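Local atomic coordinates of Sca-family protein (Rickettsia rickettsii, PDB entry 4LQ8), a protein that is a rickettsial surface cell antigen, represented here by its N-terminal head region, whose precise role is not settled but is probably linked to cell adhesion. Residues K67-E71 against T72-P76; K130-K134 against P135-K139; Y294-G298 against G299-T303. One frame throughout, in Å; residues are numbered along the deposited sequence.

In the fold
The three contacts follow one another along the chain. Contact 1 lies in the first half of helix 64-90, contact 2 is the corner between helices 125-132 and 135-155, and contact 3 is the hairpin of strands 292-297 and 300-304 in the mixed sheet. Contacts 1 and 2 have centres about 19 Å apart, contacts 1 and 3 about 21 Å, without touching. Contacts 2 and 3, about 14 Å apart between centres, meet where Lys138 NZ lies 2.7 Å from Glu296 O, a probable hydrogen bond. Helix 135-155 ties all three together: Val152, Tyr149 and Ile144 pack on contact 1, its first turn belongs to contact 2, and Glu142, Glu145 and Ile146 meet His297.

Contact 1 (K67-E71 against T72-P76); sequences KAVRE and TIIQP
Residues 67-71 and 72-76 meet as successive turns of helix 64-90, a local contact in which the hydrogen bonding widens ahead of a proline. Thr72 N still bonds Ala68 O in the ordinary i to i+4 way, and its hydroxyl returns to the same carbonyl, Thr72 OG1 to Ala68 O at 2.9 Å. With chi1 at 72°, OG1 sits between the backbone N and the carbonyl carbon, and the two donors approach Ala68 O from opposite faces of its plane. Threonine thus satisfies its own hydroxyl within the helix.

Val69 O takes two N-H groups, Ile73 N at 2.9 Å and Ile74 N at 3.1 Å, the latter in the carbonyl plane, and Gln75 N continues the wider spacing with a 2.8 Å bond to Arg70 O. Pro76 has no N-H to give, and its CG rests 3.3 Å from Glu71 O.

Branched apolar residues suit the buried side: Val69 CG1 lies 4.3 Å from Ile74 CD1, while Val69 and Ile73 also face helix 135-155 and strand 271-277. Arg70 runs alongside Ile74, its CG beside Ile74 CD1 (4.2 Å), and its NE forms a salt bridge with Glu275. The widened i to i+5 bonds followed by a kink are characteristic of a pi-bulge in a proline-containing alpha-helix.

Contact 2 (K130-K134 against P135-K139); sequences KALEK and PELKK
Leu137 reaches back across the corner to Ala131 and Leu132, packing the first turn of helix 135-155 against the end of helix 125-132. With CG opposite the backbone N (chi1 172°), the side chain swings back toward the preceding helix, and chi2 of 55° then turns Leu137 CD2 onto Ala131, 4.4 Å from Ala131 CB. Leu137 CD2 also lies 4.3 Å from Leu132 CD2 and 3.4 Å from Ala131 O, a backbone oxygen that also accepts the N-H of Lys134. Because the alanine side chain is short, the leucine methyl lies near the backbone of the preceding turn, and its closest approach is to Ala131 O. The branched end of Leu137 thus meets both of its apolar neighbours with one methyl.

The backbone beneath this cluster is set by Lys134, the N-cap residue of helix 135-155. Its carbonyl takes a nearly straight bond from Lys138 N, 3.1 Å to Lys134 O with an N-H...O angle of 171°, and a weak one from Leu137 N. Pro135 suits the first helical position, where no backbone N-H is required and the ring restricts phi to a helical value.

The Lys134 side chain folds back, bent at chi2 and chi4, and brings NZ 2.8 Å from Lys130 O, above the plane of that carbonyl. The ammonium group also forms a salt bridge with Asp88, joining the corner to helix 64-90. Glu136 likewise bends, placing OE1 3.6 Å from Lys134 CB; its carboxylate approaches the aliphatic root of that lysine, not the ammonium.

Around this corner, Ala131 packs on Gln84, Ile85 and Asp88 of helix 64-90, and Leu132 on Pro281 and Leu328 in loops. Lys138 packs its chain on Pro281, while its NZ hydrogen-bonds Glu296 O of strand 292-297 and forms a salt bridge with Glu142.

Contact 3 (Y294-G298 against G299-T303); sequences YIEHG and GEIYT
Ile295 and Tyr302 exchange two backbone hydrogen bonds, Ile295 N to Tyr302 O and Tyr302 N to Ile295 O, both 2.9 Å and close to straight. Nearer the turn, His297 N gives a 2.8 Å bond to Glu300 O. The return bond, Glu300 N to His297 O at 3.0 Å, arrives well above the carbonyl plane. A water extends the network, donating to His297 O and bonding Tyr302 OH at 2.7 Å in the plane of the ring, so the phenol is linked back to the turn.

Gly298 and Gly299 occupy the two central turn positions. Both have positive phi, 58° and 77°, a conformation readily available to glycine because no side chain obstructs it.

On the face carrying Ile295, His297 and Tyr302, the His297 CB packs 3.9 Å from Tyr302 CE2, while Ile295 CG1 lies against Tyr302 CB. The imidazole reaches helix 135-155, where its NE2 hydrogen-bonds Glu145 OE1. On the other face, Ile301 CD1 lies between two residues of the adjacent strand, 4.0 Å from Tyr294 CD2 and 3.9 Å from Glu296 CG. Glu296 extends past this methyl, CG opposite the backbone N (chi1 -159°), and OE1 is held by the backbone N-H of Gln211. Ile301 and Thr303 also pack on strand 215-224 of the separate antiparallel sheet.

Paired antiparallel strands joined by a type I' turn with two glycines at its centre make this a classic two-residue beta hairpin.

Contact 1 (K67-E71 against T72-P76)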
# COMPACT_ATOMS: atom_id res chain seq x y z
N LYS A 67 -1.88 12.05 7.00
CA LYS A 67 -0.61 12.72 7.25
C LYS A 67 0.42 11.74 7.87
O LYS A 67 1.53 11.66 7.37
CB LYS A 67 -0.79 13.97 8.13
CG LYS A 67 0.49 14.81 8.23
CD LYS A 67 0.25 16.13 8.92
CE LYS A 67 1.50 16.98 9.00
NZ LYS A 67 1.19 18.34 9.50
N ALA A 68 0.02 10.96 8.90
CA ALA A 68 0.90 9.97 9.55
C ALA A 68 1.40 8.92 8.56
O ALA A 68 2.58 8.58 8.59
CB ALA A 68 0.19 9.30 10.71
N VAL A 69 0.52 8.43 7.67
CA VAL A 69 0.91 7.44 6.67
C VAL A 69 1.90 8.06 5.65
O VAL A 69 2.85 7.40 5.25
CB VAL A 69 -0.32 6.72 6.03
CG1 VAL A 69 0.06 5.86 4.83
CG2 VAL A 69 -1.02 5.86 7.09
N ARG A 70 1.71 9.32 5.26
CA ARG A 70 2.66 10.01 4.35
C ARG A 70 4.02 10.17 5.03
O ARG A 70 5.05 9.88 4.42
CB ARG A 70 2.12 11.39 3.94
CG ARG A 70 0.95 11.28 2.98
CD ARG A 70 0.23 12.60 2.84
NE ARG A 70 -0.76 12.48 1.77
CZ ARG A 70 -1.70 13.37 1.49
NH1 ARG A 70 -1.79 14.49 2.20
NH2 ARG A 70 -2.56 13.15 0.51
N GLU A 71 4.01 10.56 6.31
CA GLU A 71 5.24 10.80 7.09
C GLU A 71 6.00 9.55 7.46
O GLU A 71 7.22 9.62 7.62
CB GLU A 71 4.93 11.57 8.38
CG GLU A 71 4.42 12.96 8.13
CD GLU A 71 4.17 13.77 9.39
OE1 GLU A 71 4.00 13.16 10.47
OE2 GLU A 71 4.18 15.02 9.30
N THR A 72 5.31 8.44 7.70
CA THR A 72 5.97 7.22 8.19
C THR A 72 6.17 6.16 7.12
O THR A 72 7.06 5.32 7.26
CB THR A 72 5.22 6.61 9.40
OG1 THR A 72 4.01 6.03 8.93
CG2 THR A 72 4.92 7.62 10.46
N ILE A 73 5.33 6.17 6.08
CA ILE A 73 5.45 5.17 5.01
C ILE A 73 5.84 5.78 3.66
O ILE A 73 6.90 5.44 3.12
CB ILE A 73 4.15 4.29 4.88
CG1 ILE A 73 3.76 3.58 6.24
CG2 ILE A 73 4.25 3.28 3.71
CD1 ILE A 73 4.76 2.40 6.76
N ILE A 74 4.95 6.62 3.07
CA ILE A 74 5.12 7.11 1.69
C ILE A 74 6.41 7.92 1.50
O ILE A 74 7.19 7.60 0.60
CB ILE A 74 3.86 7.86 1.18
CG1 ILE A 74 2.64 6.89 1.19
CG2 ILE A 74 4.09 8.49 -0.22
CD1 ILE A 74 1.27 7.58 1.09
N GLN A 75 6.62 8.99 2.29
CA GLN A 75 7.82 9.83 2.18
C GLN A 75 9.10 9.04 2.52
O GLN A 75 10.00 9.06 1.69
CB GLN A 75 7.69 11.14 2.99
CG GLN A 75 8.80 12.17 2.70
CD GLN A 75 8.76 12.64 1.27
OE1 GLN A 75 7.71 13.05 0.75
NE2 GLN A 75 9.88 12.52 0.59
N PRO A 76 9.20 8.27 3.62
CA PRO A 76 10.45 7.50 3.86
C PRO A 76 10.79 6.48 2.78
O PRO A 76 11.97 6.24 2.53
CB PRO A 76 10.21 6.83 5.23
CG PRO A 76 9.21 7.69 5.90
CD PRO A 76 8.29 8.12 4.78

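Contact 2 (K130-K134 against P135-K139)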
# COMPACT_ATOMS: atom_id res chain seq x y z
N LYS A 130 16.39 0.12 -11.26
CA LYS A 130 17.70 -0.41 -10.86
C LYS A 130 17.95 -0.26 -9.35
O LYS A 130 18.62 -1.11 -8.76
CB LYS A 130 18.84 0.23 -11.67
CG LYS A 130 18.98 -0.34 -13.07
CD LYS A 130 20.04 0.41 -13.88
CE LYS A 130 20.22 -0.14 -15.28
NZ LYS A 130 21.36 0.50 -15.98
N ALA A 131 17.44 0.82 -8.73
CA ALA A 131 17.61 1.03 -7.29
C ALA A 131 16.73 0.05 -6.51
O ALA A 131 17.19 -0.54 -5.53
CB ALA A 131 17.27 2.46 -6.91
N LEU A 132 15.48 -0.18 -6.98
CA LEU A 132 14.49 -1.08 -6.37
C LEU A 132 14.90 -2.56 -6.33
O LEU A 132 14.38 -3.30 -5.50
CB LEU A 132 13.10 -0.92 -7.03
CG LEU A 132 12.28 0.32 -6.65
CD1 LEU A 132 11.02 0.41 -7.48
CD2 LEU A 132 11.96 0.37 -5.14
N GLU A 133 15.83 -2.98 -7.19
CA GLU A 133 16.32 -4.35 -7.21
C GLU A 133 17.51 -4.55 -6.25
O GLU A 133 18.04 -5.66 -6.16
CB GLU A 133 16.64 -4.82 -8.65
CG GLU A 133 17.86 -4.14 -9.27
CD GLU A 133 18.08 -4.31 -10.76
OE1 GLU A 133 17.09 -4.48 -11.50
OE2 GLU A 133 19.25 -4.21 -11.19
N LYS A 134 17.94 -3.50 -5.52
CA LYS A 134 19.05 -3.64 -4.58
C LYS A 134 18.54 -4.22 -3.26
O LYS A 134 17.65 -3.62 -2.64
CB LYS A 134 19.82 -2.31 -4.35
CG LYS A 134 20.35 -1.61 -5.61
CD LYS A 134 21.63 -2.23 -6.14
CE LYS A 134 22.33 -1.40 -7.21
NZ LYS A 134 21.38 -0.84 -8.23
N PRO A 135 19.08 -5.39 -2.83
CA PRO A 135 18.67 -5.97 -1.53
C PRO A 135 18.94 -5.04 -0.35
O PRO A 135 18.16 -5.05 0.60
CB PRO A 135 19.49 -7.27 -1.42
CG PRO A 135 20.04 -7.52 -2.79
CD PRO A 135 20.16 -6.19 -3.47
N GLU A 136 20.01 -4.21 -0.41
CA GLU A 136 20.31 -3.26 0.68
C GLU A 136 19.19 -2.22 0.85
O GLU A 136 18.85 -1.90 1.98
CB GLU A 136 21.71 -2.60 0.58
CG GLU A 136 22.00 -1.88 -0.73
CD GLU A 136 22.68 -2.70 -1.82
OE1 GLU A 136 22.22 -3.83 -2.12
OE2 GLU A 136 23.67 -2.18 -2.40
N LEU A 137 18.58 -1.76 -0.28
CA LEU A 137 17.44 -0.85 -0.22
C LEU A 137 16.23 -1.60 0.33
O LEU A 137 15.60 -1.10 1.25
CB LEU A 137 17.11 -0.23 -1.60
CG LEU A 137 15.81 0.59 -1.68
CD1 LEU A 137 15.78 1.71 -0.63
CD2 LEU A 137 15.60 1.14 -3.07
N LYS A 138 15.94 -2.81 -0.21
CA LYS A 138 14.81 -3.63 0.22
C LYS A 138 14.79 -3.83 1.74
O LYS A 138 13.76 -3.64 2.37
CB LYS A 138 14.80 -4.97 -0.53
CG LYS A 138 13.54 -5.79 -0.29
CD LYS A 138 12.30 -5.12 -0.90
CE LYS A 138 11.12 -6.05 -0.91
NZ LYS A 138 10.48 -6.08 0.42
N LYS A 139 15.96 -4.13 2.32
CA LYS A 139 16.16 -4.32 3.76
C LYS A 139 15.71 -3.05 4.53
O LYS A 139 14.96 -3.17 5.51
CB LYS A 139 17.64 -4.65 4.03
CG LYS A 139 18.03 -4.74 5.50
CD LYS A 139 19.54 -4.63 5.73
CE LYS A 139 19.94 -3.36 6.47
NZ LYS A 139 20.16 -2.20 5.55

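Contact 3 (Y294-G298 against G299-T303)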
# COMPACT_ATOMS: atom_id res chain seq x y z
N TYR A 294 1.49 -8.87 -4.44
CA TYR A 294 2.30 -9.65 -3.51
C TYR A 294 3.59 -8.92 -3.23
O TYR A 294 3.96 -8.01 -3.98
CB TYR A 294 2.54 -11.12 -3.98
CG TYR A 294 3.60 -11.31 -5.05
CD1 TYR A 294 3.26 -11.33 -6.40
CD2 TYR A 294 4.93 -11.55 -4.70
CE1 TYR A 294 4.22 -11.58 -7.38
CE2 TYR A 294 5.90 -11.77 -5.67
CZ TYR A 294 5.54 -11.81 -7.01
OH TYR A 294 6.51 -12.05 -7.95
N ILE A 295 4.25 -9.33 -2.14
CA ILE A 295 5.52 -8.77 -1.69
C ILE A 295 6.35 -9.90 -1.09
O ILE A 295 5.82 -10.88 -0.57
CB ILE A 295 5.34 -7.61 -0.64
CG1 ILE A 295 4.47 -8.07 0.54
CG2 ILE A 295 4.77 -6.33 -1.27
CD1 ILE A 295 4.91 -7.70 1.77
N GLU A 296 7.65 -9.71 -1.12
CA GLU A 296 8.62 -10.53 -0.44
C GLU A 296 8.98 -9.62 0.73
O GLU A 296 9.18 -8.44 0.49
CB GLU A 296 9.82 -10.80 -1.34
CG GLU A 296 10.60 -12.02 -0.90
CD GLU A 296 11.78 -12.36 -1.77
OE1 GLU A 296 11.78 -11.99 -2.97
OE2 GLU A 296 12.72 -13.01 -1.25
N HIS A 297 8.93 -10.10 1.97
CA HIS A 297 9.17 -9.30 3.16
C HIS A 297 9.76 -10.21 4.22
O HIS A 297 9.16 -11.25 4.55
CB HIS A 297 7.83 -8.71 3.67
CG HIS A 297 7.96 -7.29 4.16
ND1 HIS A 297 8.34 -7.01 5.47
CD2 HIS A 297 7.81 -6.12 3.49
CE1 HIS A 297 8.39 -5.69 5.56
NE2 HIS A 297 8.07 -5.11 4.39
N GLY A 298 10.94 -9.85 4.71
CA GLY A 298 11.68 -10.67 5.67
C GLY A 298 11.97 -12.07 5.15
O GLY A 298 11.93 -13.04 5.91
N GLY A 299 12.18 -12.19 3.84
CA GLY A 299 12.44 -13.47 3.19
C GLY A 299 11.21 -14.35 2.96
O GLY A 299 11.35 -15.48 2.49
N GLU A 300 9.99 -13.84 3.26
CA GLU A 300 8.74 -14.59 3.07
C GLU A 300 7.85 -13.89 2.05
O GLU A 300 7.95 -12.68 1.88
CB GLU A 300 7.97 -14.77 4.39
CG GLU A 300 8.70 -15.58 5.46
CD GLU A 300 8.80 -17.07 5.18
OE1 GLU A 300 7.80 -17.78 5.42
OE2 GLU A 300 9.87 -17.52 4.73
N ILE A 301 6.96 -14.64 1.42
CA ILE A 301 6.01 -14.12 0.45
C ILE A 301 4.67 -13.87 1.12
O ILE A 301 4.19 -14.71 1.86
CB ILE A 301 5.90 -15.03 -0.81
CG1 ILE A 301 7.22 -15.00 -1.65
CG2 ILE A 301 4.67 -14.69 -1.67
CD1 ILE A 301 7.48 -13.69 -2.54
N TYR A 302 4.07 -12.73 0.83
CA TYR A 302 2.74 -12.38 1.31
C TYR A 302 1.98 -11.81 0.15
O TYR A 302 2.58 -11.18 -0.72
CB TYR A 302 2.80 -11.29 2.41
CG TYR A 302 3.60 -11.67 3.62
CD1 TYR A 302 3.00 -12.28 4.72
CD2 TYR A 302 4.96 -11.38 3.71
CE1 TYR A 302 3.74 -12.64 5.85
CE2 TYR A 302 5.71 -11.75 4.82
CZ TYR A 302 5.09 -12.36 5.90
OH TYR A 302 5.83 -12.72 6.99
N THR A 303 0.64 -11.98 0.14
CA THR A 303 -0.19 -11.33 -0.86
C THR A 303 -0.89 -10.18 -0.14
O THR A 303 -1.05 -10.23 1.08
CB THR A 303 -1.18 -12.30 -1.51
OG1 THR A 303 -2.05 -12.82 -0.50
CG2 THR A 303 -0.48 -13.43 -2.27
O HOH W 1 8.33 -11.63 7.18